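Local coordinates for protein L-Ala-D/L-Glu Epimerase (Escherichia coli, PDB 1JPD) that belongs to the enolase superfamily of enzymes, joining an N-terminal alpha/beta capping domain to a modified TIM barrel, at residues A59-Q64 and G88-A93; E182-R185 and A191-Q194; G303-A308 and L315-G320. One frame throughout, in Å; residues are numbered along the deposited sequence.

Interaction 1: residues A59-Q64 and G88-A93; sequences ASVMAQ and GAARNA
V61 and Q64 of helix 58-66 meet A89 and A90 at the start of helix 89-104, a helix-helix contact in the helical part of the capping domain of the enolase superfamily. The short axes cross at -53° and come within 8.7 Å of each other, with V61 and A90 nearest by backbone. V61 straddles the first turn of the second helix with its two methyls. V61 CG1, anti to the backbone N (chi1 -180°), reaches the backbone of A90, 3.3 Å from A90 CA, and also touches A90 CB. The other methyl, V61 CG2, turns to the preceding residue and lies 3.9 Å from A89 CB. One turn further on, Q64 completes the cover of A90: Q64 CB rests 3.5 Å from A90 CB. A90 CB also sits over the face of the Q64 carboxamide, 3.8 Å from Q64 CD. That methyl thus touches both a valine branch and the stem of the glutamine.

Beyond the apolar patch a water joins the helices. It accepts from A90 N at 3.0 Å and, weakly, from Q64 NE2 at 2.8 Å. G88 is the N-cap of the second helix, and its O takes the N-H of N92. The first-turn N-H of A89 is bonded by E56 OE2, from the loop before helix 58-66, which ties the two elements together a second time. C48 of strand 42-48 packs against both V61 and A89, placing the pair on the domain's antiparallel sheet. The chemistry is therefore divided: small apolar groups make the direct contact, whereas the first-turn amides of the incoming helix, which have no carbonyl of an earlier turn to bond, are satisfied by a carboxylate and a bridging water.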
loop_
_atom_site.group_PDB
_atom_site.type_symbol
_atom_site.label_atom_id
_atom_site.label_comp_id
_atom_site.label_asym_id
_atom_site.label_seq_id
_atom_site.Cartn_x
_atom_site.Cartn_y
_atom_site.Cartn_z
ATOM N N ALA A 59 4.302 -5.488 19.598
ATOM C CA ALA A 59 5.382 -5.530 20.587
ATOM C C ALA A 59 6.738 -5.401 19.900
ATOM O O ALA A 59 7.604 -4.622 20.320
ATOM C CB ALA A 59 5.320 -6.835 21.366
ATOM N N SER A 60 6.902 -6.177 18.833
ATOM C CA SER A 60 8.128 -6.201 18.045
ATOM C C SER A 60 8.510 -4.830 17.478
ATOM O O SER A 60 9.672 -4.416 17.535
ATOM C CB SER A 60 7.964 -7.196 16.899
ATOM O OG SER A 60 9.167 -7.311 16.172
ATOM N N VAL A 61 7.522 -4.132 16.924
ATOM C CA VAL A 61 7.745 -2.819 16.343
ATOM C C VAL A 61 7.936 -1.738 17.405
ATOM O O VAL A 61 8.730 -0.814 17.220
ATOM C CB VAL A 61 6.577 -2.429 15.423
ATOM C CG1 VAL A 61 6.829 -1.062 14.816
ATOM C CG2 VAL A 61 6.411 -3.479 14.332
ATOM N N MET A 62 7.212 -1.841 18.517
ATOM C CA MET A 62 7.358 -0.848 19.575
ATOM C C MET A 62 8.765 -0.944 20.146
ATOM O O MET A 62 9.398 0.071 20.438
ATOM C CB MET A 62 6.311 -1.058 20.670
ATOM C CG MET A 62 4.914 -0.694 20.220
ATOM S SD MET A 62 3.706 -0.835 21.529
ATOM C CE MET A 62 4.046 0.683 22.427
ATOM N N ALA A 63 9.262 -2.168 20.284
ATOM C CA ALA A 63 10.609 -2.369 20.793
ATOM C C ALA A 63 11.631 -1.680 19.884
ATOM O O ALA A 63 12.550 -1.014 20.370
ATOM C CB ALA A 63 10.911 -3.858 20.897
ATOM N N GLN A 64 11.475 -1.828 18.568
ATOM C CA GLN A 64 12.409 -1.205 17.630
ATOM C C GLN A 64 12.386 0.308 17.747
ATOM O O GLN A 64 13.428 0.956 17.662
ATOM C CB GLN A 64 12.085 -1.583 16.183
ATOM C CG GLN A 64 12.163 -3.059 15.858
ATOM C CD GLN A 64 11.926 -3.324 14.384
ATOM O OE1 GLN A 64 12.725 -2.927 13.532
ATOM N NE2 GLN A 64 10.823 -3.986 14.073
ATOM N N GLY A 88 10.762 -1.393 7.522
ATOM C CA GLY A 88 9.721 -2.131 8.219
ATOM C C GLY A 88 8.751 -1.166 8.879
ATOM O O GLY A 88 8.930 0.048 8.780
ATOM N N ALA A 89 7.735 -1.684 9.560
ATOM C CA ALA A 89 6.743 -0.821 10.208
ATOM C C ALA A 89 7.326 0.198 11.186
ATOM O O ALA A 89 6.874 1.342 11.235
ATOM C CB ALA A 89 5.694 -1.668 10.919
ATOM N N ALA A 90 8.312 -0.221 11.976
ATOM C CA ALA A 90 8.923 0.676 12.950
ATOM C C ALA A 90 9.498 1.903 12.263
ATOM O O ALA A 90 9.130 3.037 12.586
ATOM C CB ALA A 90 10.019 -0.050 13.744
ATOM N N ARG A 91 10.392 1.694 11.306
ATOM C CA ARG A 91 10.975 2.838 10.631
ATOM C C ARG A 91 9.905 3.678 9.942
ATOM O O ARG A 91 10.038 4.897 9.849
ATOM C CB ARG A 91 12.032 2.411 9.611
ATOM C CG ARG A 91 12.876 3.583 9.122
ATOM C CD ARG A 91 14.033 3.142 8.244
ATOM N NE ARG A 91 13.618 2.804 6.883
ATOM C CZ ARG A 91 14.443 2.347 5.946
ATOM N NH1 ARG A 91 15.730 2.171 6.225
ATOM N NH2 ARG A 91 13.984 2.075 4.731
ATOM N N ASN A 92 8.839 3.034 9.475
ATOM C CA ASN A 92 7.769 3.754 8.798
ATOM C C ASN A 92 7.113 4.782 9.716
ATOM O O ASN A 92 6.908 5.935 9.318
ATOM C CB ASN A 92 6.717 2.781 8.263
ATOM C CG ASN A 92 5.655 3.475 7.427
ATOM O OD1 ASN A 92 5.949 4.429 6.693
ATOM N ND2 ASN A 92 4.417 2.993 7.520
ATOM N N ALA A 93 6.787 4.375 10.941
ATOM C CA ALA A 93 6.169 5.300 11.886
ATOM C C ALA A 93 7.101 6.485 12.172
ATOM O O ALA A 93 6.669 7.641 12.155
ATOM C CB ALA A 93 5.828 4.588 13.173
HETATM O O HOH W 1 9.890 -2.808 11.744
#

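Interaction 2: residues E182-R185 and A191-Q194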
loop_
_atom_site.group_PDB
_atom_site.type_symbol
_atom_site.label_atom_id
_atom_site.label_comp_id
_atom_site.label_asym_id
_atom_site.label_seq_id
_atom_site.Cartn_x
_atom_site.Cartn_y
_atom_site.Cartn_z
ATOM N N GLU A 182 -0.736 -14.532 -4.089
ATOM C CA GLU A 182 0.109 -15.714 -3.897
ATOM C C GLU A 182 -0.586 -17.085 -3.914
ATOM O O GLU A 182 -0.002 -18.077 -3.472
ATOM C CB GLU A 182 0.899 -15.582 -2.586
ATOM C CG GLU A 182 1.844 -14.403 -2.537
ATOM C CD GLU A 182 2.705 -14.380 -1.288
ATOM O OE1 GLU A 182 2.169 -14.177 -0.179
ATOM O OE2 GLU A 182 3.932 -14.564 -1.415
ATOM N N SER A 183 -1.803 -17.171 -4.438
ATOM C CA SER A 183 -2.504 -18.455 -4.438
ATOM C C SER A 183 -2.391 -19.263 -5.730
ATOM O O SER A 183 -2.781 -20.432 -5.766
ATOM C CB SER A 183 -3.983 -18.245 -4.105
ATOM O OG SER A 183 -4.628 -17.505 -5.126
ATOM N N TRP A 184 -1.860 -18.653 -6.787
ATOM C CA TRP A 184 -1.729 -19.346 -8.068
ATOM C C TRP A 184 -0.452 -20.166 -8.163
ATOM O O TRP A 184 0.442 -20.031 -7.331
ATOM C CB TRP A 184 -1.790 -18.336 -9.213
ATOM C CG TRP A 184 -3.166 -17.767 -9.438
ATOM C CD1 TRP A 184 -4.248 -17.866 -8.603
ATOM C CD2 TRP A 184 -3.592 -16.965 -10.549
ATOM N NE1 TRP A 184 -5.315 -17.173 -9.124
ATOM C CE2 TRP A 184 -4.941 -16.609 -10.314
ATOM C CE3 TRP A 184 -2.964 -16.507 -11.715
ATOM C CZ2 TRP A 184 -5.673 -15.821 -11.204
ATOM C CZ3 TRP A 184 -3.692 -15.721 -12.599
ATOM C CH2 TRP A 184 -5.032 -15.386 -12.336
ATOM N N ARG A 185 -0.362 -21.020 -9.178
ATOM C CA ARG A 185 0.824 -21.851 -9.351
ATOM C C ARG A 185 1.457 -21.732 -10.735
ATOM O O ARG A 185 0.846 -21.205 -11.671
ATOM C CB ARG A 185 0.485 -23.315 -9.043
ATOM C CG ARG A 185 0.147 -23.573 -7.571
ATOM C CD ARG A 185 1.361 -23.350 -6.646
ATOM N NE ARG A 185 1.010 -23.503 -5.232
ATOM C CZ ARG A 185 0.618 -22.509 -4.433
ATOM N NH1 ARG A 185 0.532 -21.268 -4.893
ATOM N NH2 ARG A 185 0.280 -22.762 -3.174
ATOM N N ALA A 191 -1.467 -19.607 -19.486
ATOM C CA ALA A 191 -2.802 -19.651 -20.062
ATOM C C ALA A 191 -3.769 -18.727 -19.300
ATOM O O ALA A 191 -4.646 -18.089 -19.901
ATOM C CB ALA A 191 -3.303 -21.083 -20.045
ATOM N N ARG A 192 -3.595 -18.674 -17.975
ATOM C CA ARG A 192 -4.429 -17.837 -17.119
ATOM C C ARG A 192 -4.188 -16.388 -17.403
ATOM O O ARG A 192 -5.145 -15.635 -17.563
ATOM C CB ARG A 192 -4.191 -18.088 -15.630
ATOM C CG ARG A 192 -4.906 -19.314 -15.140
ATOM C CD ARG A 192 -4.635 -19.530 -13.669
ATOM N NE ARG A 192 -5.363 -20.672 -13.126
ATOM C CZ ARG A 192 -5.428 -20.975 -11.830
ATOM N NH1 ARG A 192 -4.807 -20.221 -10.927
ATOM N NH2 ARG A 192 -6.125 -22.032 -11.434
ATOM N N CYS A 193 -2.920 -15.987 -17.461
ATOM C CA CYS A 193 -2.620 -14.593 -17.756
ATOM C C CYS A 193 -3.220 -14.282 -19.116
ATOM O O CYS A 193 -3.748 -13.192 -19.333
ATOM C CB CYS A 193 -1.112 -14.332 -17.781
ATOM S SG CYS A 193 -0.276 -14.538 -16.201
ATOM N N GLN A 194 -3.169 -15.255 -20.021
ATOM C CA GLN A 194 -3.708 -15.059 -21.362
ATOM C C GLN A 194 -5.207 -14.791 -21.331
ATOM O O GLN A 194 -5.708 -13.977 -22.100
ATOM C CB GLN A 194 -3.417 -16.267 -22.253
ATOM C CG GLN A 194 -3.603 -15.943 -23.729
ATOM C CD GLN A 194 -2.750 -14.758 -24.159
ATOM O OE1 GLN A 194 -1.516 -14.812 -24.094
ATOM N NE2 GLN A 194 -3.402 -13.678 -24.590
#
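R192 NH1 has two partners: it donates a hydrogen bond to N157 OD1 and sits over one face of the W184 indole, 3.3 Å from W184 CG. The contact belongs to the TIM barrel, where the loop after strand 175-179 carries W184 and the following helix 189-198 carries R192. The arginine makes a cation-pi interaction, with R192 CZ 4.5 Å from the centroid of the W184 five-membered ring and only 2° off its normal. The guanidinium does not lie flat on the indole. Its plane is turned 74° from that of the ring, so it stands on edge and directs R192 NH1 down onto the pyrrole part, 3.2 Å above the W184 plane.

The rest of the arginine follows the indole toward its benzo end. Extended from CG to NE, the chain brings R192 CD 4.0 Å from the centroid of the W184 six-membered ring in a CH-pi contact, and R192 CB touches W184 CZ3 at 3.9 Å. Both parts of the bicycle are thus covered by a single side chain. The ring's rotation is probably fixed in addition by the bond from W184 NE1 to D156 O. I160 of helix 160-170 touches both W184 and R192, and L204 and L196 also pack on the indole, leaving it buried.

The same loop faces the capping domain, since E182 forms a salt bridge with R53. Beside the indole, R185 folds back on its neighbour: R185 NH1 donates to W184 O at 2.7 Å, approaching from above the carbonyl plane.

Interaction 3: residues G303-A308 and L315-G320; sequences GPTWLA and LQFTTG
F317 packs against P304 and T305, and the close part of the contact lies where the threonine methyl meets the root of the phenylalanine. T305 CG2 is 3.5 Å from F317 CB and 3.6 Å from F317 CG. The same methyl, T305 CG2, makes an off-centre CH-pi contact, 4.0 Å from the F317 ring centroid and 30° off the normal. Further out along the ring the packing is looser: P304 CB lies 4.0 Å from F317 CE1, and P304 CD reaches F317 CZ at 4.1 Å. Both side chains run at roughly a right angle to the phenylalanine.

The threonine is sorted by polarity. With chi1 at 66°, OG1 sits between the backbone N and the carbonyl carbon and bonds D302 O, which leaves CG2 for the aromatic ring. P304 is buried, with I286 of helix 283-289 against it, and L322 packs on F317. Toward solvent the cover thins, as T305 and F317 are both partly exposed.

The arrangement belongs to the modified (beta/alpha)7-beta barrel of the enolase superfamily: the 3-10 turn that follows the eighth parallel strand packs on the first strand of the C-terminal beta hairpin formed by 316-318 and 321-323.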
loop_
_atom_site.group_PDB
_atom_site.type_symbol
_atom_site.label_atom_id
_atom_site.label_comp_id
_atom_site.label_asym_id
_atom_site.label_seq_id
_atom_site.Cartn_x
_atom_site.Cartn_y
_atom_site.Cartn_z
ATOM N N GLY A 303 -7.678 1.635 2.658
ATOM C CA GLY A 303 -7.537 0.930 3.921
ATOM C C GLY A 303 -8.450 1.457 5.023
ATOM O O GLY A 303 -9.128 0.677 5.689
ATOM N N PRO A 304 -8.498 2.778 5.242
ATOM C CA PRO A 304 -9.363 3.316 6.294
ATOM C C PRO A 304 -10.838 2.913 6.224
ATOM O O PRO A 304 -11.479 2.768 7.262
ATOM C CB PRO A 304 -9.183 4.827 6.154
ATOM C CG PRO A 304 -7.766 4.947 5.667
ATOM C CD PRO A 304 -7.699 3.849 4.619
ATOM N N THR A 305 -11.382 2.732 5.021
ATOM C CA THR A 305 -12.798 2.373 4.890
ATOM C C THR A 305 -13.115 0.999 5.470
ATOM O O THR A 305 -14.280 0.666 5.677
ATOM C CB THR A 305 -13.291 2.411 3.408
ATOM O OG1 THR A 305 -12.633 1.392 2.647
ATOM C CG2 THR A 305 -13.000 3.766 2.770
ATOM N N TRP A 306 -12.080 0.209 5.738
ATOM C CA TRP A 306 -12.283 -1.122 6.295
ATOM C C TRP A 306 -12.467 -1.056 7.805
ATOM O O TRP A 306 -12.800 -2.059 8.437
ATOM C CB TRP A 306 -11.098 -2.047 5.964
ATOM C CG TRP A 306 -10.885 -2.284 4.490
ATOM C CD1 TRP A 306 -10.381 -1.397 3.578
ATOM C CD2 TRP A 306 -11.211 -3.467 3.755
ATOM N NE1 TRP A 306 -10.375 -1.955 2.320
ATOM C CE2 TRP A 306 -10.878 -3.226 2.399
ATOM C CE3 TRP A 306 -11.751 -4.712 4.107
ATOM C CZ2 TRP A 306 -11.073 -4.180 1.395
ATOM C CZ3 TRP A 306 -11.946 -5.667 3.102
ATOM C CH2 TRP A 306 -11.605 -5.392 1.764
ATOM N N LEU A 307 -12.242 0.115 8.388
ATOM C CA LEU A 307 -12.394 0.262 9.830
ATOM C C LEU A 307 -13.781 0.805 10.164
ATOM O O LEU A 307 -14.306 1.661 9.445
ATOM C CB LEU A 307 -11.332 1.210 10.391
ATOM C CG LEU A 307 -9.875 1.037 9.967
ATOM C CD1 LEU A 307 -9.020 1.924 10.841
ATOM C CD2 LEU A 307 -9.433 -0.391 10.109
ATOM N N ALA A 308 -14.368 0.306 11.255
ATOM C CA ALA A 308 -15.697 0.743 11.694
ATOM C C ALA A 308 -15.713 2.264 11.846
ATOM O O ALA A 308 -16.651 2.941 11.417
ATOM C CB ALA A 308 -16.056 0.075 13.021
ATOM N N LEU A 315 -10.093 11.294 6.145
ATOM C CA LEU A 315 -10.113 11.588 4.719
ATOM C C LEU A 315 -11.479 11.159 4.200
ATOM O O LEU A 315 -12.063 10.187 4.696
ATOM C CB LEU A 315 -9.024 10.805 3.987
ATOM C CG LEU A 315 -7.574 11.195 4.254
ATOM C CD1 LEU A 315 -6.658 10.189 3.581
ATOM C CD2 LEU A 315 -7.307 12.599 3.736
ATOM N N GLN A 316 -11.989 11.870 3.201
ATOM C CA GLN A 316 -13.295 11.535 2.659
ATOM C C GLN A 316 -13.259 10.541 1.502
ATOM O O GLN A 316 -12.694 10.812 0.440
ATOM C CB GLN A 316 -14.032 12.815 2.262
ATOM C CG GLN A 316 -14.395 13.674 3.476
ATOM C CD GLN A 316 -15.132 12.875 4.556
ATOM O OE1 GLN A 316 -16.266 12.437 4.353
ATOM N NE2 GLN A 316 -14.480 12.672 5.700
ATOM N N PHE A 317 -13.869 9.384 1.742
ATOM C CA PHE A 317 -13.946 8.306 0.768
ATOM C C PHE A 317 -15.383 8.021 0.344
ATOM O O PHE A 317 -16.278 7.914 1.184
ATOM C CB PHE A 317 -13.407 6.988 1.345
ATOM C CG PHE A 317 -11.922 6.946 1.547
ATOM C CD1 PHE A 317 -11.371 7.219 2.793
ATOM C CD2 PHE A 317 -11.080 6.540 0.511
ATOM C CE1 PHE A 317 -9.999 7.082 3.012
ATOM C CE2 PHE A 317 -9.710 6.401 0.716
ATOM C CZ PHE A 317 -9.168 6.670 1.973
ATOM N N THR A 318 -15.593 7.888 -0.963
ATOM C CA THR A 318 -16.900 7.523 -1.520
ATOM C C THR A 318 -16.547 6.306 -2.369
ATOM O O THR A 318 -15.377 6.127 -2.725
ATOM C CB THR A 318 -17.502 8.624 -2.421
ATOM O OG1 THR A 318 -16.665 8.828 -3.572
ATOM C CG2 THR A 318 -17.639 9.922 -1.645
ATOM N N THR A 319 -17.528 5.470 -2.695
ATOM C CA THR A 319 -17.240 4.266 -3.476
ATOM C C THR A 319 -16.253 4.482 -4.639
ATOM O O THR A 319 -16.571 5.139 -5.632
ATOM C CB THR A 319 -18.538 3.623 -4.029
ATOM O OG1 THR A 319 -19.385 3.213 -2.942
ATOM C CG2 THR A 319 -18.200 2.399 -4.869
ATOM N N GLY A 320 -15.047 3.935 -4.491
ATOM C CA GLY A 320 -14.037 4.045 -5.530
ATOM C C GLY A 320 -13.297 5.363 -5.620
ATOM O O GLY A 320 -12.504 5.567 -6.547
#

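In the fold
The three contacts follow one another along the chain without interleaving. Interaction 1 lies in the N-terminal capping domain, whereas interactions 2 and 3 belong to the same barrel domain. The centres of interactions 1 and 2 are about 34 Å apart. Those of interactions 1 and 3 are about 25 Å apart, and those of interactions 2 and 3 about 30 Å; none touches another. Interaction 2 follows strand 175-179, while interaction 3 joins the 3-10 turn after strand 298-299 to the first strand of the closing hairpin. Near each site a polar contact joins the capping domain to the barrel: R91 bonds T254 and G255, E182 binds R53, and W306 pairs by backbone with H17.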